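Putative acetoin utilization protein, acetoin dehydrogenase (Thermus thermophilus, PDB 5AWE) is of unknown function but pairs two CBS domains with an ACT domain, a build consistent with sensing a small-molecule ligand. Local coordinates at residues A[124-127]-A[128-132]. Numbering follows the deposited sequence.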
ATOM      1  N   THR A 124     -25.579 -18.736  -3.134  1.00 24.08           N
ATOM      2  CA  THR A 124     -26.869 -18.121  -2.847  1.00 25.96           C
ATOM      3  C   THR A 124     -27.908 -18.499  -3.901  1.00 25.02           C
ATOM      4  O   THR A 124     -29.107 -18.450  -3.631  1.00 25.15           O
ATOM      5  CB  THR A 124     -26.776 -16.559  -2.723  1.00 28.22           C
ATOM      6  OG1 THR A 124     -26.512 -15.972  -4.001  1.00 37.03           O
ATOM      7  CG2 THR A 124     -25.659 -16.172  -1.758  1.00 30.73           C
ATOM      8  N   ASP A 125     -27.455 -18.891  -5.093  1.00 24.80           N
ATOM      9  CA  ASP A 125     -28.378 -19.381  -6.120  1.00 23.72           C
ATOM     10  C   ASP A 125     -28.912 -20.742  -5.692  1.00 23.68           C
ATOM     11  O   ASP A 125     -30.109 -21.019  -5.811  1.00 22.57           O
ATOM     12  CB  ASP A 125     -27.678 -19.520  -7.479  1.00 25.39           C
ATOM     13  CG  ASP A 125     -27.228 -18.179  -8.062  1.00 28.59           C
ATOM     14  OD1 ASP A 125     -27.991 -17.185  -7.991  1.00 26.26           O
ATOM     15  OD2 ASP A 125     -26.100 -18.127  -8.598  1.00 28.17           O
ATOM     16  N   VAL A 126     -28.015 -21.588  -5.188  1.00 23.03           N
ATOM     17  CA  VAL A 126     -28.397 -22.914  -4.723  1.00 21.40           C
ATOM     18  C   VAL A 126     -29.315 -22.769  -3.517  1.00 21.82           C
ATOM     19  O   VAL A 126     -30.251 -23.542  -3.338  1.00 18.85           O
ATOM     20  CB  VAL A 126     -27.149 -23.754  -4.339  1.00 23.29           C
ATOM     21  CG1 VAL A 126     -27.567 -25.100  -3.787  1.00 22.10           C
ATOM     22  CG2 VAL A 126     -26.267 -23.960  -5.557  1.00 15.02           C
ATOM     23  N   LEU A 127     -29.063 -21.760  -2.692  1.00 23.24           N
ATOM     24  CA  LEU A 127     -29.933 -21.532  -1.547  1.00 24.00           C
ATOM     25  C   LEU A 127     -31.335 -21.201  -2.024  1.00 24.45           C
ATOM     26  O   LEU A 127     -32.308 -21.797  -1.576  1.00 24.48           O
ATOM     27  CB  LEU A 127     -29.394 -20.398  -0.672  1.00 24.52           C
ATOM     28  CG  LEU A 127     -28.251 -20.788   0.270  1.00 30.13           C
ATOM     29  CD1 LEU A 127     -27.946 -19.635   1.215  1.00 30.39           C
ATOM     30  CD2 LEU A 127     -28.644 -22.038   1.059  1.00 29.82           C
ATOM     31  N   ARG A 128     -31.433 -20.251  -2.944  1.00 24.95           N
ATOM     32  CA  ARG A 128     -32.722 -19.877  -3.510  1.00 25.38           C
ATOM     33  C   ARG A 128     -33.471 -21.129  -4.003  1.00 22.97           C
ATOM     34  O   ARG A 128     -34.658 -21.310  -3.723  1.00 22.02           O
ATOM     35  CB  ARG A 128     -32.511 -18.888  -4.666  1.00 28.10           C
ATOM     36  CG  ARG A 128     -33.756 -18.079  -5.023  1.00 37.56           C
ATOM     37  CD  ARG A 128     -33.424 -16.833  -5.853  1.00 42.33           C
ATOM     38  NE  ARG A 128     -32.999 -17.167  -7.211  1.00 39.67           N
ATOM     39  CZ  ARG A 128     -31.728 -17.198  -7.603  1.00 43.48           C
ATOM     40  NH1 ARG A 128     -30.764 -16.909  -6.733  1.00 37.58           N
ATOM     41  NH2 ARG A 128     -31.418 -17.524  -8.855  1.00 33.91           N
ATOM     42  N   ALA A 129     -32.761 -21.997  -4.715  1.00 21.29           N
ATOM     43  CA  ALA A 129     -33.363 -23.191  -5.298  1.00 20.28           C
ATOM     44  C   ALA A 129     -33.973 -24.096  -4.228  1.00 20.68           C
ATOM     45  O   ALA A 129     -35.117 -24.537  -4.358  1.00 20.12           O
ATOM     46  CB  ALA A 129     -32.312 -23.966  -6.102  1.00 18.37           C
ATOM     47  N   PHE A 130     -33.210 -24.367  -3.171  1.00 20.27           N
ATOM     48  CA  PHE A 130     -33.688 -25.228  -2.096  1.00 20.72           C
ATOM     49  C   PHE A 130     -34.851 -24.563  -1.387  1.00 21.18           C
ATOM     50  O   PHE A 130     -35.788 -25.225  -0.956  1.00 22.09           O
ATOM     51  CB  PHE A 130     -32.567 -25.525  -1.096  1.00 19.08           C
ATOM     52  CG  PHE A 130     -31.587 -26.570  -1.569  1.00 17.85           C
ATOM     53  CD1 PHE A 130     -32.034 -27.750  -2.149  1.00 23.69           C
ATOM     54  CD2 PHE A 130     -30.218 -26.372  -1.429  1.00 23.72           C
ATOM     55  CE1 PHE A 130     -31.130 -28.727  -2.590  1.00 26.82           C
ATOM     56  CE2 PHE A 130     -29.307 -27.337  -1.864  1.00 27.95           C
ATOM     57  CZ  PHE A 130     -29.766 -28.519  -2.446  1.00 23.37           C
ATOM     58  N   ILE A 131     -34.792 -23.245  -1.289  1.00 22.10           N
ATOM     59  CA  ILE A 131     -35.857 -22.486  -0.658  1.00 21.94           C
ATOM     60  C   ILE A 131     -37.139 -22.615  -1.474  1.00 22.57           C
ATOM     61  O   ILE A 131     -38.236 -22.699  -0.919  1.00 23.09           O
ATOM     62  CB  ILE A 131     -35.464 -21.006  -0.538  1.00 16.06           C
ATOM     63  CG1 ILE A 131     -34.337 -20.856   0.482  1.00 23.21           C
ATOM     64  CG2 ILE A 131     -36.666 -20.170  -0.146  1.00 20.36           C
ATOM     65  CD1 ILE A 131     -33.684 -19.474   0.490  1.00 20.00           C
ATOM     66  N   GLU A 132     -37.000 -22.649  -2.793  1.00 20.62           N
ATOM     67  CA  GLU A 132     -38.163 -22.776  -3.652  1.00 22.97           C
ATOM     68  C   GLU A 132     -38.735 -24.202  -3.649  1.00 23.49           C
ATOM     69  O   GLU A 132     -39.927 -24.401  -3.394  1.00 23.83           O
ATOM     70  CB  GLU A 132     -37.798 -22.371  -5.080  1.00 27.17           C
ATOM     71  CG  GLU A 132     -38.946 -22.477  -6.067  1.00 40.28           C
ATOM     72  CD  GLU A 132     -38.649 -21.756  -7.371  1.00 52.63           C
ATOM     73  OE1 GLU A 132     -39.013 -22.289  -8.442  1.00 59.02           O
ATOM     74  OE2 GLU A 132     -38.048 -20.657  -7.323  1.00 56.33           O
TER
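Asp125 and Arg128 join by a salt bridge on one side of helix 123-133, the closing helix of the second CBS domain, while Val126 and Phe130 pack along another. Both pairs are local, three and four residues apart. Arg128 NH1 meets Asp125 OD1 at 3.1 Å, with an N-H...O angle of 167°; the oxygen accepts through its anti lone pair and lies almost in the guanidinium plane. Yet carboxylate and guanidinium stand nearly perpendicular, at 89°, so a single N-H makes the bond and the two groups do not pair in the two-pronged fashion. The arginine chain leaves with CG opposite the backbone N (chi1 -161°) and bends at chi3, which turns its end back to the aspartate. The other carboxylate oxygen, OD2, takes the backbone N-H of Thr122, so each carboxylate oxygen of Asp125 has a partner; Arg128 NH2 reaches Trp6 O weakly. With an alanine here the NH1 donor is gone, and Asp125 OD1 would probably be left without its charged mate and Trp6 O without its weak partner. Backbone bonds from i+4 to i hold the helix, among them Arg128 N to Thr124 O at 3.0 Å and Ile131 N to Leu127 O at 2.9 Å.

Val126 also packs on helix 94-103, through Leu94, Ala98 and Met101, whereas the Phe130 ring meets Phe130 of the second subunit, placing this helix at the subunit interface. Within the helix, Val126 and Phe130 lie side by side and point the same way, and the valine methyl CG1 touches ring atom CE2 at 3.4 Å.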